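PDB 3GVX: glycerate dehydrogenase related protein from Thermoplasma acidophilum, which is a D-2-hydroxyacid dehydrogenase that probably reduces glyoxylate or hydroxypyruvate with NADH or NADPH. Local coordinates for residues M52-A58 against V72-A78; Y81-V85 against G132-R136. All blocks are in the same frame, centred on the assembly; numbering follows the deposited sequence.

In the fold
Interaction 1 pairs the last two strands, 52-55 and 73-75, of the five-stranded parallel sheet, far from the centre of the chain. Interaction 2 sits almost at that centre, where helix 79-97 meets helix 132-143 of the nucleotide-binding fold. Both are partly buried, but interaction 1 reaches the surface at Val73 and Ala58, whereas no touching residue of interaction 2 is fully exposed. Strand 73-75 leads through the short loop 76-78 into helix 79-97, linking the two. Interaction 1 is built on backbone hydrogen bonds, with Asn77 tying the loops together and the Gln54 amide folded back on its own strand. Interaction 2 depends on apolar packing, one arginine and a bridging water, and the second subunit packs against it.

Interaction 1 of 2, residues M52-A58 against V72-A78; sequences MIQAISA and VVLCSNA
Strands 52-55 and 73-75 lie side by side, parallel, at one border of the five-stranded sheet, and Ile53 joins them through both its backbone polar atoms. Ile53 N bonds to Val73 O at 2.8 Å, and Ile53 O receives Cys75 N, also at 2.8 Å. Ala55 N then reaches Cys75 O (2.9 Å), completing the regular parallel pattern.

The side chain of Ile53 meets its neighbours with both branches. With CG1 beside the backbone N (chi1 -58°), its CD1 comes within 3.6 Å of Val72 CG1, while Ile53 CG2 rests 3.9 Å from Leu74 CD1. Met52, here selenomethionine, and Gln54 project from the other face, as does Cys75; Met52 packs on Val276 and Phe279 of helix 266-279. Gln54 bends at chi2 (78°), which folds its amide back over the backbone. Gln54 NE2 gives a nearly straight bond to Ala55 O at 3.0 Å, in the plane of its own amide, and a weak one to Ser76 O, while Gln54 OE1 leans on Cys75 CB.

Past the strands, Asn77 holds the two loops together. Asn77 ND2 donates to Ile56 O at 2.9 Å, approaching from above the carbonyl plane, and also to Ala268 O of helix 266-279. Its backbone N bonds to Ser57 O. On the outer side, His287 of the C-terminal run of histidines, evidently a purification tag, is hydrogen-bonded to Ser76 N and touches Cys75. Strand order 2-1-3-4-5, ending in this pair, is that of the flavodoxin-like smaller domain of D-2-hydroxyacid dehydrogenases.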
loop_
_atom_site.group_PDB
_atom_site.type_symbol
_atom_site.label_atom_id
_atom_site.label_comp_id
_atom_site.label_asym_id
_atom_site.label_seq_id
_atom_site.Cartn_x
_atom_site.Cartn_y
_atom_site.Cartn_z
HETATM N N MSE B 52 29.497 20.715 -4.106
HETATM C CA MSE B 52 28.159 20.424 -3.644
HETATM C C MSE B 52 27.981 20.394 -2.149
HETATM O O MSE B 52 28.810 19.858 -1.420
HETATM C CB MSE B 52 27.705 19.093 -4.261
HETATM C CG MSE B 52 26.297 18.613 -3.868
HETATM SE SE MSE B 52 26.320 17.945 -2.187
HETATM C CE MSE B 52 25.556 16.636 -2.238
ATOM N N ILE B 53 26.860 20.953 -1.712
ATOM C CA ILE B 53 26.517 20.992 -0.309
ATOM C C ILE B 53 25.167 20.339 -0.110
ATOM O O ILE B 53 24.176 20.728 -0.725
ATOM C CB ILE B 53 26.479 22.447 0.194
ATOM C CG1 ILE B 53 27.851 23.092 -0.043
ATOM C CG2 ILE B 53 26.092 22.494 1.669
ATOM C CD1 ILE B 53 27.937 24.551 0.309
ATOM N N GLN B 54 25.135 19.339 0.759
ATOM C CA GLN B 54 23.913 18.592 1.036
ATOM C C GLN B 54 23.371 18.767 2.452
ATOM O O GLN B 54 23.965 18.276 3.409
ATOM C CB GLN B 54 24.153 17.105 0.785
ATOM C CG GLN B 54 22.954 16.242 1.087
ATOM C CD GLN B 54 21.908 16.292 -0.001
ATOM O OE1 GLN B 54 22.169 15.928 -1.149
ATOM N NE2 GLN B 54 20.710 16.752 0.354
ATOM N N ALA B 55 22.241 19.457 2.581
ATOM C CA ALA B 55 21.596 19.644 3.873
ATOM C C ALA B 55 20.854 18.336 4.162
ATOM O O ALA B 55 20.380 17.663 3.245
ATOM C CB ALA B 55 20.603 20.803 3.810
ATOM N N ILE B 56 20.760 17.964 5.429
ATOM C CA ILE B 56 20.072 16.725 5.766
ATOM C C ILE B 56 18.629 17.002 6.123
ATOM O O ILE B 56 17.844 16.084 6.291
ATOM C CB ILE B 56 20.744 16.001 6.938
ATOM C CG1 ILE B 56 20.727 16.895 8.173
ATOM C CG2 ILE B 56 22.156 15.606 6.546
ATOM C CD1 ILE B 56 20.778 16.154 9.479
ATOM N N SER B 57 18.279 18.279 6.239
ATOM C CA SER B 57 16.907 18.664 6.560
ATOM C C SER B 57 16.098 18.855 5.282
ATOM O O SER B 57 16.657 18.903 4.185
ATOM C CB SER B 57 16.885 19.946 7.402
ATOM O OG SER B 57 17.479 21.021 6.711
ATOM N N ALA B 58 14.785 18.979 5.438
ATOM C CA ALA B 58 13.864 19.161 4.316
ATOM C C ALA B 58 13.972 20.548 3.697
ATOM O O ALA B 58 13.897 20.700 2.479
ATOM C CB ALA B 58 12.439 18.908 4.783
ATOM N N VAL B 72 28.613 26.445 -6.644
ATOM C CA VAL B 72 28.280 25.438 -5.641
ATOM C C VAL B 72 26.794 25.127 -5.580
ATOM O O VAL B 72 25.958 26.004 -5.351
ATOM C CB VAL B 72 28.756 25.880 -4.228
ATOM C CG1 VAL B 72 28.524 24.753 -3.221
ATOM C CG2 VAL B 72 30.236 26.294 -4.280
ATOM N N VAL B 73 26.471 23.862 -5.779
ATOM C CA VAL B 73 25.091 23.432 -5.759
ATOM C C VAL B 73 24.623 23.051 -4.361
ATOM O O VAL B 73 25.244 22.237 -3.672
ATOM C CB VAL B 73 24.884 22.250 -6.728
ATOM C CG1 VAL B 73 23.474 21.676 -6.575
ATOM C CG2 VAL B 73 25.143 22.721 -8.166
ATOM N N LEU B 74 23.523 23.661 -3.941
ATOM C CA LEU B 74 22.947 23.375 -2.639
ATOM C C LEU B 74 21.752 22.450 -2.822
ATOM O O LEU B 74 20.814 22.774 -3.547
ATOM C CB LEU B 74 22.472 24.659 -1.951
ATOM C CG LEU B 74 21.705 24.470 -0.630
ATOM C CD1 LEU B 74 22.616 23.889 0.459
ATOM C CD2 LEU B 74 21.113 25.824 -0.203
ATOM N N CYS B 75 21.790 21.302 -2.162
ATOM C CA CYS B 75 20.703 20.334 -2.220
ATOM C C CYS B 75 20.113 20.175 -0.828
ATOM O O CYS B 75 20.806 20.342 0.172
ATOM C CB CYS B 75 21.209 18.974 -2.696
ATOM S SG CYS B 75 22.037 19.015 -4.263
ATOM N N SER B 76 18.826 19.859 -0.765
ATOM C CA SER B 76 18.184 19.648 0.514
ATOM C C SER B 76 17.723 18.194 0.568
ATOM O O SER B 76 17.927 17.439 -0.376
ATOM C CB SER B 76 17.017 20.625 0.724
ATOM O OG SER B 76 16.000 20.434 -0.222
ATOM N N ASN B 77 17.087 17.812 1.663
ATOM C CA ASN B 77 16.668 16.425 1.848
ATOM C C ASN B 77 15.226 16.294 2.358
ATOM O O ASN B 77 15.005 16.152 3.554
ATOM C CB ASN B 77 17.662 15.783 2.815
ATOM C CG ASN B 77 17.391 14.328 3.070
ATOM O OD1 ASN B 77 17.119 13.560 2.149
ATOM N ND2 ASN B 77 17.502 13.926 4.332
ATOM N N ALA B 78 14.261 16.332 1.436
ATOM C CA ALA B 78 12.835 16.262 1.772
ATOM C C ALA B 78 12.096 14.982 1.377
ATOM O O ALA B 78 10.890 14.872 1.582
ATOM C CB ALA B 78 12.102 17.476 1.178
#

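Interaction 2 of 2, residues Y81-V85 against G132-R136; sequences YSISV and GIGRR
Ile133 points its end at Tyr81 and Val85, which stand one turn apart on helix 79-97. Ile133 CD1 comes obliquely to the Tyr81 ring, 3.9 Å from CE2. Its other branch, Ile133 CG2, lies 3.8 Å from Val85 CG1. Val85 divides its methyls between two neighbours, for Val85 CG2 sits 3.7 Å above one face of the Tyr81 ring, offset toward the rim, a contact within one helix. An alanine at Ile133 would lack both branches and is likely to leave a gap between the two helices, with Tyr81 CE2 and Val85 CG1 both losing their apolar neighbour on helix 132-143.

The backbones come close at Ser82, whose CB is 3.4 Å from Gly132 O; here the segment axes are 8.4 Å apart, with their directions 54° apart. Helix 132-143 follows strand 124-128 through a glycine-rich turn, and Gly129, Gly131 and Gly134 fit the GxGxxG pattern of a Rossmann nucleotide-binding fold. In this crystal the C-terminal histidine run, evidently a tag, lies at the start of the helix: its His289 and His290 bond to the backbone of Gly132 and Ile133, and the ring of His290 meets that of Tyr81.

Arg136 takes the far end of the contact. Bent at chi2 (57°), it runs its CG past Ser82 O and turns its guanidinium over Ile83, whose CG1 lies 3.7 Å above the guanidinium plane, offset to the rim. A water sits at the edge of the same group, in its plane; it accepts from Arg136 NE at 2.8 Å and donates to Ile83 O, also at 2.8 Å. Tyr121 of the second subunit packs on both Ile83 and Arg136.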
loop_
_atom_site.group_PDB
_atom_site.type_symbol
_atom_site.label_atom_id
_atom_site.label_comp_id
_atom_site.label_asym_id
_atom_site.label_seq_id
_atom_site.Cartn_x
_atom_site.Cartn_y
_atom_site.Cartn_z
ATOM N N TYR B 81 9.666 12.960 3.971
ATOM C CA TYR B 81 8.358 13.519 4.219
ATOM C C TYR B 81 7.286 13.048 3.240
ATOM O O TYR B 81 6.232 12.605 3.665
ATOM C CB TYR B 81 8.439 15.040 4.237
ATOM C CG TYR B 81 7.129 15.691 4.558
ATOM C CD1 TYR B 81 6.678 15.792 5.868
ATOM C CD2 TYR B 81 6.321 16.185 3.544
ATOM C CE1 TYR B 81 5.448 16.386 6.166
ATOM C CE2 TYR B 81 5.084 16.782 3.821
ATOM C CZ TYR B 81 4.655 16.878 5.135
ATOM O OH TYR B 81 3.460 17.491 5.419
ATOM N N SER B 82 7.535 13.155 1.939
ATOM C CA SER B 82 6.545 12.702 0.975
ATOM C C SER B 82 6.386 11.173 1.035
ATOM O O SER B 82 5.289 10.657 0.854
ATOM C CB SER B 82 6.876 13.187 -0.454
ATOM O OG SER B 82 8.260 13.326 -0.664
ATOM N N ILE B 83 7.477 10.459 1.294
ATOM C CA ILE B 83 7.434 9.003 1.421
ATOM C C ILE B 83 6.454 8.653 2.537
ATOM O O ILE B 83 5.541 7.845 2.369
ATOM C CB ILE B 83 8.823 8.431 1.786
ATOM C CG1 ILE B 83 9.703 8.413 0.538
ATOM C CG2 ILE B 83 8.681 7.065 2.467
ATOM C CD1 ILE B 83 11.140 8.037 0.795
ATOM N N SER B 84 6.662 9.292 3.681
ATOM C CA SER B 84 5.832 9.093 4.853
ATOM C C SER B 84 4.396 9.467 4.580
ATOM O O SER B 84 3.499 8.737 4.947
ATOM C CB SER B 84 6.367 9.918 6.013
ATOM O OG SER B 84 5.604 9.719 7.180
ATOM N N VAL B 85 4.174 10.605 3.935
ATOM C CA VAL B 85 2.809 11.040 3.656
ATOM C C VAL B 85 2.066 10.123 2.678
ATOM O O VAL B 85 0.875 9.864 2.855
ATOM C CB VAL B 85 2.755 12.509 3.121
ATOM C CG1 VAL B 85 1.321 12.871 2.750
ATOM C CG2 VAL B 85 3.295 13.471 4.172
ATOM N N GLY B 132 5.747 16.638 -4.641
ATOM C CA GLY B 132 6.475 15.540 -4.036
ATOM C C GLY B 132 5.571 14.451 -3.500
ATOM O O GLY B 132 5.835 13.267 -3.671
ATOM N N ILE B 133 4.484 14.855 -2.864
ATOM C CA ILE B 133 3.547 13.901 -2.310
ATOM C C ILE B 133 2.759 13.205 -3.404
ATOM O O ILE B 133 2.631 11.987 -3.409
ATOM C CB ILE B 133 2.601 14.597 -1.334
ATOM C CG1 ILE B 133 3.424 15.134 -0.154
ATOM C CG2 ILE B 133 1.473 13.653 -0.937
ATOM C CD1 ILE B 133 2.643 15.908 0.863
ATOM N N GLY B 134 2.260 13.992 -4.346
ATOM C CA GLY B 134 1.509 13.434 -5.449
ATOM C C GLY B 134 2.329 12.477 -6.289
ATOM O O GLY B 134 1.799 11.489 -6.793
ATOM N N ARG B 135 3.620 12.757 -6.443
ATOM C CA ARG B 135 4.486 11.888 -7.228
ATOM C C ARG B 135 4.733 10.567 -6.536
ATOM O O ARG B 135 4.714 9.523 -7.163
ATOM C CB ARG B 135 5.808 12.593 -7.537
ATOM C CG ARG B 135 5.624 13.764 -8.496
ATOM C CD ARG B 135 6.808 14.718 -8.565
ATOM N NE ARG B 135 6.390 15.958 -9.215
ATOM C CZ ARG B 135 6.506 16.227 -10.509
ATOM N NH1 ARG B 135 7.054 15.351 -11.330
ATOM N NH2 ARG B 135 6.025 17.367 -10.986
ATOM N N ARG B 136 4.953 10.631 -5.234
ATOM C CA ARG B 136 5.188 9.448 -4.430
ATOM C C ARG B 136 3.919 8.609 -4.337
ATOM O O ARG B 136 3.972 7.396 -4.374
ATOM C CB ARG B 136 5.664 9.845 -3.036
ATOM C CG ARG B 136 6.048 8.676 -2.167
ATOM C CD ARG B 136 7.138 7.816 -2.793
ATOM N NE ARG B 136 7.427 6.659 -1.951
ATOM C CZ ARG B 136 8.365 5.747 -2.176
ATOM N NH1 ARG B 136 9.142 5.833 -3.243
ATOM N NH2 ARG B 136 8.518 4.748 -1.314
HETATM O O HOH W 1 5.835 6.014 0.248
#